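Endoglucanase (Cryptopygus antarcticus, PDB 5H4U) hydrolyses internal beta-1,4-glucosidic linkages in cellulose derivatives, lichenan and barley beta-glucan, cutting carboxymethylcellulose mainly to cellobiose, cellotriose and cellotetraose. Local coordinates at residues A[120-125]-A[205-210]; A[137-142]-A[192-197]; A[56-61]-A[68-73]; A[168-171]-A[175-178]. All coordinates share one frame; numbering follows the deposited sequence.

Contact 1. Residues A[120-125]-A[205-210]; sequences KMIVQV and TQVRCP
Ile122 and Gln124, two residues apart on one strand, reach across to Val207, Cys209 and Pro210, where strand 201-207 gives way to a loop. Ile122 makes both of its contacts with one branch. With CG1 swung beside the backbone N (chi1 -53°), the CG2 methyl is left to meet Val207 CG2 at 4.3 Å, and the same CG2 lies 4.3 Å from Pro210 CG on the proline ring. The contacts are loose and apolar, one methyl touching both a valine methyl and the proline ring. Gln124 is stretched out from a first torsion anti to the backbone N (chi1 -173°), which carries its chain alongside the cysteine sulfur. Gln124 CG and NE2 are each 4.0 Å from Cys209 SG, a packing contact and not a bond. The amide is held farther on: OE1 is hydrogen-bonded to Ser217 OG at the end of helix 211-217, and NE2 to Cys219 O just past it. The sulfur is itself tied to Cys106 in a disulfide. Strand 106-111, which begins there, pairs with both strands 120-128 and 201-207 and so sets their spacing. The side chains fill in across that spacing without a direct hydrogen bond, by methyl packing and by a glutamine laid along a covalently fixed sulfur, its polar end satisfied by the C-terminal region.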
# COMPACT_ATOMS: atom_id res chain seq x y z
N LYS A 120 0.39 -10.46 -12.73
CA LYS A 120 1.36 -10.62 -11.68
C LYS A 120 1.64 -9.27 -11.05
O LYS A 120 2.01 -8.32 -11.76
CB LYS A 120 2.66 -11.21 -12.20
CG LYS A 120 2.69 -12.66 -12.54
CD LYS A 120 4.06 -13.18 -12.08
CE LYS A 120 4.68 -14.21 -13.02
NZ LYS A 120 6.11 -13.84 -13.33
N MET A 121 1.50 -9.18 -9.74
CA MET A 121 1.88 -7.95 -9.05
C MET A 121 2.80 -8.28 -7.89
O MET A 121 2.57 -9.24 -7.15
CB MET A 121 0.66 -7.20 -8.54
CG MET A 121 1.03 -5.89 -7.92
SD MET A 121 -0.38 -5.07 -7.17
CE MET A 121 0.34 -3.46 -6.81
N ILE A 122 3.82 -7.46 -7.71
CA ILE A 122 4.78 -7.64 -6.64
C ILE A 122 4.63 -6.45 -5.70
O ILE A 122 4.70 -5.29 -6.13
CB ILE A 122 6.21 -7.75 -7.19
CG1 ILE A 122 6.25 -8.84 -8.26
CG2 ILE A 122 7.18 -8.09 -6.09
CD1 ILE A 122 7.59 -9.01 -8.91
N VAL A 123 4.35 -6.75 -4.44
CA VAL A 123 4.14 -5.70 -3.45
C VAL A 123 5.16 -5.86 -2.33
O VAL A 123 5.61 -6.97 -2.02
CB VAL A 123 2.69 -5.69 -2.88
CG1 VAL A 123 1.70 -5.44 -4.00
CG2 VAL A 123 2.37 -6.98 -2.18
N GLN A 124 5.53 -4.73 -1.74
CA GLN A 124 6.20 -4.71 -0.47
C GLN A 124 5.20 -4.33 0.62
O GLN A 124 4.44 -3.37 0.47
CB GLN A 124 7.38 -3.75 -0.45
CG GLN A 124 8.17 -3.88 0.85
CD GLN A 124 9.30 -2.89 0.95
OE1 GLN A 124 9.29 -1.86 0.30
NE2 GLN A 124 10.27 -3.19 1.81
N VAL A 125 5.21 -5.11 1.70
CA VAL A 125 4.29 -4.89 2.80
C VAL A 125 4.88 -3.78 3.67
O VAL A 125 6.04 -3.86 4.11
CB VAL A 125 4.09 -6.19 3.59
CG1 VAL A 125 3.29 -5.94 4.87
CG2 VAL A 125 3.46 -7.25 2.71
N THR A 205 3.51 -15.80 -3.33
CA THR A 205 4.72 -16.40 -2.80
C THR A 205 5.66 -15.30 -2.36
O THR A 205 5.78 -14.26 -3.02
CB THR A 205 5.39 -17.28 -3.84
OG1 THR A 205 4.40 -18.15 -4.40
CG2 THR A 205 6.54 -18.11 -3.22
N GLN A 206 6.30 -15.52 -1.22
CA GLN A 206 7.26 -14.54 -0.73
C GLN A 206 8.48 -14.56 -1.64
O GLN A 206 8.86 -15.61 -2.17
CB GLN A 206 7.62 -14.84 0.72
CG GLN A 206 8.80 -14.07 1.24
CD GLN A 206 8.87 -14.04 2.77
OE1 GLN A 206 9.02 -12.99 3.37
NE2 GLN A 206 8.73 -15.20 3.40
N VAL A 207 9.01 -13.37 -1.92
CA VAL A 207 10.20 -13.21 -2.75
C VAL A 207 11.11 -12.22 -2.05
O VAL A 207 10.68 -11.44 -1.21
CB VAL A 207 9.87 -12.75 -4.21
CG1 VAL A 207 8.88 -13.70 -4.87
CG2 VAL A 207 9.34 -11.33 -4.20
N ARG A 208 12.39 -12.27 -2.39
CA ARG A 208 13.32 -11.26 -1.92
C ARG A 208 12.99 -9.93 -2.59
O ARG A 208 12.73 -9.87 -3.80
CB ARG A 208 14.76 -11.68 -2.21
CG ARG A 208 15.77 -10.81 -1.52
CD ARG A 208 17.13 -11.47 -1.44
NE ARG A 208 17.92 -10.86 -0.37
CZ ARG A 208 18.07 -11.34 0.86
NH1 ARG A 208 17.53 -12.50 1.24
NH2 ARG A 208 18.80 -10.67 1.73
N CYS A 209 12.95 -8.86 -1.80
CA CYS A 209 12.37 -7.62 -2.27
C CYS A 209 13.20 -7.05 -3.43
O CYS A 209 14.42 -6.89 -3.29
CB CYS A 209 12.28 -6.62 -1.12
SG CYS A 209 10.78 -6.75 -0.04
N PRO A 210 12.59 -6.73 -4.56
CA PRO A 210 13.35 -6.13 -5.66
C PRO A 210 13.78 -4.71 -5.31
O PRO A 210 13.13 -4.01 -4.54
CB PRO A 210 12.36 -6.13 -6.82
CG PRO A 210 11.00 -6.08 -6.16
CD PRO A 210 11.14 -6.79 -4.85

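Contact 2. Residues A[137-142]-A[192-197]; sequences FDLMIP and GWFKNA
The phenyl ring of Phe194 is the flat group here, and two aliphatic side chains of residues 137-142 meet it. Over one face sits Ile141 CD1, 4.1 Å above the ring plane and displaced toward the rim, with Phe194 CZ its nearest ring atom. Leu139 comes in obliquely, neither squarely over the face nor at the edge, its CD2 methyl 3.5 Å from Phe194 CE1 and 4.0 Å from Phe194 CZ. Both methyls thus gather at the far end of the ring. Phe194 gets there by turning CG anti to its backbone N (chi1 -168°), which carries the ring away from its loop toward the strand. In Ile141 the CG1 branch lies beside the backbone N (chi1 -49°), and CD1 is the atom it presents to the aromatic ring. The packing is wholly apolar, and all three residues are buried. Within the loop, Ala197 N is hydrogen-bonded to Phe194 O (3.1 Å). The Phe194 ring also meets Trp189, from helix 184-191, with planes about 25° apart, and Ile141 touches the same tryptophan. Leu139 lies on strand 135-140 next to Asp138, the probable proton donor, whose side chain leaves the opposite side of the strand. The contact packs the loop between helix 184-191 and strand 201-207 against strand 135-140, on the side away from Asp138, with Met121 of strand 120-128 packed on Leu139.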
# COMPACT_ATOMS: atom_id res chain seq x y z
N PHE A 137 -4.45 -9.00 1.73
CA PHE A 137 -3.54 -7.95 1.28
C PHE A 137 -4.39 -6.76 0.87
O PHE A 137 -5.25 -6.88 0.00
CB PHE A 137 -2.67 -8.42 0.12
CG PHE A 137 -1.45 -9.19 0.53
CD1 PHE A 137 -1.56 -10.51 0.94
CD2 PHE A 137 -0.18 -8.63 0.44
CE1 PHE A 137 -0.43 -11.23 1.30
CE2 PHE A 137 0.94 -9.34 0.80
CZ PHE A 137 0.83 -10.64 1.24
N ASP A 138 -4.12 -5.61 1.47
CA ASP A 138 -4.83 -4.37 1.15
C ASP A 138 -3.88 -3.55 0.30
O ASP A 138 -2.92 -2.99 0.80
CB ASP A 138 -5.26 -3.61 2.41
CG ASP A 138 -5.83 -4.53 3.50
OD1 ASP A 138 -6.62 -5.46 3.16
OD2 ASP A 138 -5.52 -4.32 4.70
N LEU A 139 -4.11 -3.56 -1.01
CA LEU A 139 -3.23 -2.83 -1.92
C LEU A 139 -3.38 -1.33 -1.74
O LEU A 139 -4.49 -0.80 -1.69
CB LEU A 139 -3.52 -3.23 -3.38
CG LEU A 139 -3.20 -4.64 -3.90
CD1 LEU A 139 -3.69 -5.74 -2.99
CD2 LEU A 139 -3.76 -4.86 -5.28
N MET A 140 -2.26 -0.64 -1.71
CA MET A 140 -2.26 0.80 -1.51
C MET A 140 -2.47 1.48 -2.86
O MET A 140 -1.56 1.57 -3.68
CB MET A 140 -0.97 1.23 -0.82
CG MET A 140 -1.05 1.08 0.68
SD MET A 140 0.49 1.32 1.61
CE MET A 140 0.44 3.09 1.84
N ILE A 141 -3.69 1.97 -3.10
CA ILE A 141 -4.05 2.60 -4.37
C ILE A 141 -4.72 3.95 -4.11
O ILE A 141 -5.79 3.99 -3.50
CB ILE A 141 -4.97 1.69 -5.19
CG1 ILE A 141 -4.36 0.29 -5.24
CG2 ILE A 141 -5.10 2.23 -6.58
CD1 ILE A 141 -5.29 -0.79 -5.69
N PRO A 142 -4.14 5.06 -4.56
CA PRO A 142 -4.78 6.37 -4.34
C PRO A 142 -6.16 6.41 -4.97
O PRO A 142 -6.34 6.12 -6.15
CB PRO A 142 -3.82 7.34 -5.03
CG PRO A 142 -2.54 6.63 -5.07
CD PRO A 142 -2.85 5.20 -5.24
N GLY A 192 -6.25 1.28 -15.34
CA GLY A 192 -5.59 0.82 -16.54
C GLY A 192 -5.04 -0.58 -16.41
O GLY A 192 -5.69 -1.54 -16.82
N TRP A 193 -3.89 -0.72 -15.75
CA TRP A 193 -3.28 -2.04 -15.59
C TRP A 193 -4.12 -2.91 -14.67
O TRP A 193 -4.26 -4.12 -14.91
CB TRP A 193 -1.87 -1.88 -15.04
CG TRP A 193 -1.06 -3.15 -14.86
CD1 TRP A 193 -0.06 -3.58 -15.68
CD2 TRP A 193 -1.16 -4.12 -13.80
NE1 TRP A 193 0.48 -4.75 -15.20
CE2 TRP A 193 -0.19 -5.11 -14.06
CE3 TRP A 193 -1.98 -4.25 -12.68
CZ2 TRP A 193 -0.01 -6.22 -13.23
CZ3 TRP A 193 -1.81 -5.35 -11.87
CH2 TRP A 193 -0.83 -6.32 -12.14
N PHE A 194 -4.67 -2.31 -13.61
CA PHE A 194 -5.45 -2.99 -12.59
C PHE A 194 -6.89 -3.21 -13.01
O PHE A 194 -7.59 -4.02 -12.40
CB PHE A 194 -5.37 -2.16 -11.31
CG PHE A 194 -5.87 -2.85 -10.07
CD1 PHE A 194 -5.07 -3.76 -9.39
CD2 PHE A 194 -7.13 -2.56 -9.58
CE1 PHE A 194 -5.51 -4.36 -8.23
CE2 PHE A 194 -7.57 -3.19 -8.43
CZ PHE A 194 -6.75 -4.09 -7.75
N LYS A 195 -7.37 -2.50 -14.04
CA LYS A 195 -8.66 -2.72 -14.69
C LYS A 195 -9.84 -2.53 -13.76
O LYS A 195 -10.91 -3.08 -13.99
CB LYS A 195 -8.74 -4.11 -15.32
CG LYS A 195 -8.04 -4.18 -16.64
CD LYS A 195 -8.04 -5.57 -17.23
CE LYS A 195 -6.96 -5.70 -18.26
NZ LYS A 195 -6.90 -7.06 -18.77
N ASN A 196 -9.66 -1.72 -12.71
CA ASN A 196 -10.66 -1.51 -11.67
C ASN A 196 -11.24 -2.83 -11.16
O ASN A 196 -12.39 -2.90 -10.72
CB ASN A 196 -11.75 -0.58 -12.19
CG ASN A 196 -12.64 -0.06 -11.10
OD1 ASN A 196 -12.25 0.02 -9.92
ND2 ASN A 196 -13.85 0.35 -11.48
N ALA A 197 -10.41 -3.87 -11.12
CA ALA A 197 -10.78 -5.14 -10.54
C ALA A 197 -11.28 -4.94 -9.13
O ALA A 197 -10.75 -4.12 -8.38
CB ALA A 197 -9.57 -6.08 -10.52

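Contact 3. Residues A[56-61]-A[68-73]; sequences TTIDSN and GGSSYV
Ile58 meets Ser70 and Ser71 by van der Waals contact, methyls against serine oxygens and a beta-carbon. Its two branches divide the work. CG1 runs anti to the backbone N (chi1 -155°) and takes the CD1 methyl to the backbone of Ser70, 3.4 Å from Ser70 O and 3.8 Å from Ser70 OG. CG2, between the backbone N and the carbonyl carbon, lies against Ser71, 3.6 Å from Ser71 OG and 3.7 Å from Ser71 CB. The methyls are thus set among oxygens as well as carbon, and the side chain lies between two irregular segments. An alanine here would lose both branches and would probably leave Ser70 and Ser71 without their methyl packing, opening a gap beside them.

Polar contact across the pair is indirect. Ser71 OG, swung anti to its backbone N, donates to a water at 2.8 Å, and that water donates in turn to Asp59 O, also at 2.8 Å. No direct hydrogen bond links the segments. Backbone bonds to third parties tie them instead: Ile58 with Thr49, Tyr72 with Cys50, Ser71 with Gln63 and Gly65. Tyr72 OH is bonded to Ser154 OG.

The Ser71 side chain is about 11 Å from that of Asp29, the probable nucleophile. Both segments belong to the long excursion between strands 19-27 and 80-82, cross-linked by the Cys31-Cys66 and Cys50-Cys74 disulfides, a loop attached to the double-psi beta-barrel of glycosyl hydrolase family 45.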
# COMPACT_ATOMS: atom_id res chain seq x y z
N THR A 56 9.16 15.20 0.78
CA THR A 56 10.34 15.42 1.61
C THR A 56 10.30 14.54 2.86
O THR A 56 9.27 14.43 3.53
CB THR A 56 10.49 16.90 1.99
OG1 THR A 56 9.69 17.21 3.15
CG2 THR A 56 10.07 17.80 0.82
N THR A 57 11.43 13.91 3.15
CA THR A 57 11.49 12.90 4.19
C THR A 57 11.31 13.50 5.58
O THR A 57 11.91 14.52 5.92
CB THR A 57 12.84 12.18 4.14
OG1 THR A 57 13.09 11.71 2.80
CG2 THR A 57 12.84 10.98 5.08
N ILE A 58 10.51 12.85 6.40
CA ILE A 58 10.32 13.24 7.78
C ILE A 58 10.93 12.15 8.66
O ILE A 58 11.20 11.04 8.20
CB ILE A 58 8.83 13.50 8.06
CG1 ILE A 58 8.65 14.48 9.23
CG2 ILE A 58 8.05 12.19 8.21
CD1 ILE A 58 7.22 15.00 9.32
N ASP A 59 11.17 12.47 9.93
CA ASP A 59 11.82 11.50 10.81
C ASP A 59 10.90 10.31 11.10
O ASP A 59 9.69 10.48 11.26
CB ASP A 59 12.27 12.15 12.13
N SER A 60 11.49 9.11 11.16
CA SER A 60 10.70 7.91 11.37
C SER A 60 10.03 7.86 12.74
O SER A 60 9.08 7.09 12.91
CB SER A 60 11.58 6.67 11.18
OG SER A 60 12.94 6.97 11.46
N ASN A 61 10.43 8.70 13.68
CA ASN A 61 9.75 8.74 14.97
C ASN A 61 8.69 9.83 15.03
O ASN A 61 7.96 9.89 16.01
CB ASN A 61 10.74 8.93 16.13
CG ASN A 61 11.59 7.68 16.40
OD1 ASN A 61 12.77 7.77 16.73
ND2 ASN A 61 10.97 6.50 16.26
N GLY A 68 -2.74 12.82 14.78
CA GLY A 68 -2.54 14.18 15.19
C GLY A 68 -1.16 14.72 14.96
O GLY A 68 -0.90 15.89 15.28
N GLY A 69 -0.27 13.95 14.36
CA GLY A 69 1.07 14.41 14.06
C GLY A 69 1.18 14.98 12.66
O GLY A 69 0.25 15.56 12.12
N SER A 70 2.34 14.80 12.05
CA SER A 70 2.60 15.45 10.78
C SER A 70 3.29 14.55 9.75
O SER A 70 3.83 15.07 8.77
CB SER A 70 3.42 16.71 11.04
OG SER A 70 4.63 16.37 11.68
N SER A 71 3.30 13.24 9.93
CA SER A 71 3.96 12.31 9.03
C SER A 71 2.95 11.54 8.18
O SER A 71 1.96 11.04 8.70
CB SER A 71 4.82 11.34 9.83
OG SER A 71 5.20 10.24 9.05
N TYR A 72 3.23 11.40 6.88
CA TYR A 72 2.29 10.78 5.94
C TYR A 72 3.00 9.74 5.08
O TYR A 72 4.23 9.61 5.11
CB TYR A 72 1.61 11.83 5.06
CG TYR A 72 0.79 12.80 5.87
CD1 TYR A 72 -0.55 12.54 6.13
CD2 TYR A 72 1.35 13.93 6.42
CE1 TYR A 72 -1.31 13.39 6.88
CE2 TYR A 72 0.61 14.78 7.17
CZ TYR A 72 -0.73 14.51 7.40
OH TYR A 72 -1.48 15.37 8.16
N VAL A 73 2.20 8.99 4.31
CA VAL A 73 2.78 8.08 3.32
C VAL A 73 3.33 8.89 2.15
O VAL A 73 2.77 9.93 1.76
CB VAL A 73 1.75 7.03 2.85
CG1 VAL A 73 0.53 7.70 2.28
CG2 VAL A 73 2.39 6.08 1.81
O HOH W 1 7.19 9.32 10.73

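Contact 4. Residues A[168-171]-A[175-178]; sequences GGIS and ECNQ
Unlike first torsions aim the side chains of Ile170 and Glu175 at each other's segments. In Ile170, CG1 stands between the backbone N and the carbonyl carbon (chi1 68°), and the extended branch beyond it carries CD1 to the backbone of Glu175 and Cys176 in the 3-10 segment. There the methyl is 3.8 Å from Cys176 N. The sulfur is close as well, with Ile170 CD1 3.9 Å from Cys176 SG. In Glu175, CG lies beside the backbone N (chi1 -63°) and the chain continues outstretched, so the carboxylate passes along the isoleucine and arrives at the next residue. The two beta-carbons, Ile170 CB and Glu175 CB, are 4.0 Å apart. At the end of the reach Glu175 OE1 accepts a weak hydrogen bond from Ser171 N, 3.3 Å long with an N-H...O angle of 149°. That backbone donor thus has a side-chain acceptor from a residue four places later in the chain, with Ser171 CB close to the same oxygen. The 3-10 turn itself is held by Gln178 N to Glu175 O at 2.9 Å. Both segments belong to the loop region between helices 152-156 and 184-191. Cys176 is joined by a disulfide to Cys187 on helix 184-191, and Ile170 packs on Cys187 and Phe191 of the same helix. Ile170 O is hydrogen-bonded to Arg190 NH1, and Gly168 O to Arg26 NE, so the loop is fastened to the helix and to strand 19-27.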
# COMPACT_ATOMS: atom_id res chain seq x y z
N GLY A 168 -13.80 1.49 -0.99
CA GLY A 168 -13.78 1.32 -2.42
C GLY A 168 -13.41 2.59 -3.17
O GLY A 168 -12.96 2.51 -4.32
N GLY A 169 -13.64 3.75 -2.55
CA GLY A 169 -13.19 5.00 -3.13
C GLY A 169 -14.02 5.40 -4.33
O GLY A 169 -15.24 5.20 -4.37
N ILE A 170 -13.32 5.90 -5.36
CA ILE A 170 -14.00 6.50 -6.49
C ILE A 170 -14.44 5.40 -7.45
O ILE A 170 -13.96 4.27 -7.40
CB ILE A 170 -13.07 7.51 -7.20
CG1 ILE A 170 -11.92 6.77 -7.87
CG2 ILE A 170 -12.48 8.48 -6.21
CD1 ILE A 170 -10.99 7.67 -8.63
N SER A 171 -15.33 5.75 -8.37
CA SER A 171 -15.91 4.77 -9.28
C SER A 171 -15.41 4.88 -10.70
O SER A 171 -15.51 3.91 -11.46
CB SER A 171 -17.43 4.91 -9.34
OG SER A 171 -18.04 4.70 -8.09
N GLU A 175 -13.13 10.59 -12.12
CA GLU A 175 -12.95 11.18 -10.81
C GLU A 175 -11.51 11.17 -10.32
O GLU A 175 -11.23 11.74 -9.25
CB GLU A 175 -13.87 10.52 -9.78
CG GLU A 175 -15.33 10.69 -10.08
CD GLU A 175 -16.21 9.71 -9.34
OE1 GLU A 175 -16.32 8.57 -9.82
OE2 GLU A 175 -16.76 10.06 -8.26
N CYS A 176 -10.57 10.59 -11.08
CA CYS A 176 -9.17 10.73 -10.68
C CYS A 176 -8.73 12.20 -10.63
O CYS A 176 -7.82 12.53 -9.87
CB CYS A 176 -8.27 9.93 -11.61
SG CYS A 176 -8.09 8.17 -11.15
N ASN A 177 -9.41 13.09 -11.36
CA ASN A 177 -9.11 14.52 -11.31
C ASN A 177 -9.38 15.12 -9.94
O ASN A 177 -8.81 16.17 -9.63
CB ASN A 177 -9.93 15.29 -12.34
N GLN A 178 -10.19 14.46 -9.09
CA GLN A 178 -10.48 14.97 -7.76
C GLN A 178 -9.33 14.76 -6.79
O GLN A 178 -9.31 15.38 -5.72
CB GLN A 178 -11.75 14.33 -7.20
CG GLN A 178 -12.94 14.54 -8.06
CD GLN A 178 -14.14 13.71 -7.65
OE1 GLN A 178 -14.26 13.26 -6.49
NE2 GLN A 178 -15.09 13.55 -8.60

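In the fold
Contact 2 is the buried one of the four, wholly aliphatic-aromatic; contact 1 lies at the surface, while contacts 3 and 4 are partly buried. Contacts 1 and 2 share the curled sheet and touch directly, the Trp193 ring packing on Lys120 and Met121. Contacts 2 and 4 converge on helix 184-191, one through ring packing and the other through a disulfide and an arginine; their centres are about 12 Å apart. Contact 3 stands in a separate loop region, reached from the sheet by Val73 against Met140. A water bridges contact 3, a direct if weak hydrogen bond occurs only in contact 4, and disulfide cysteines belong to contacts 1 and 4.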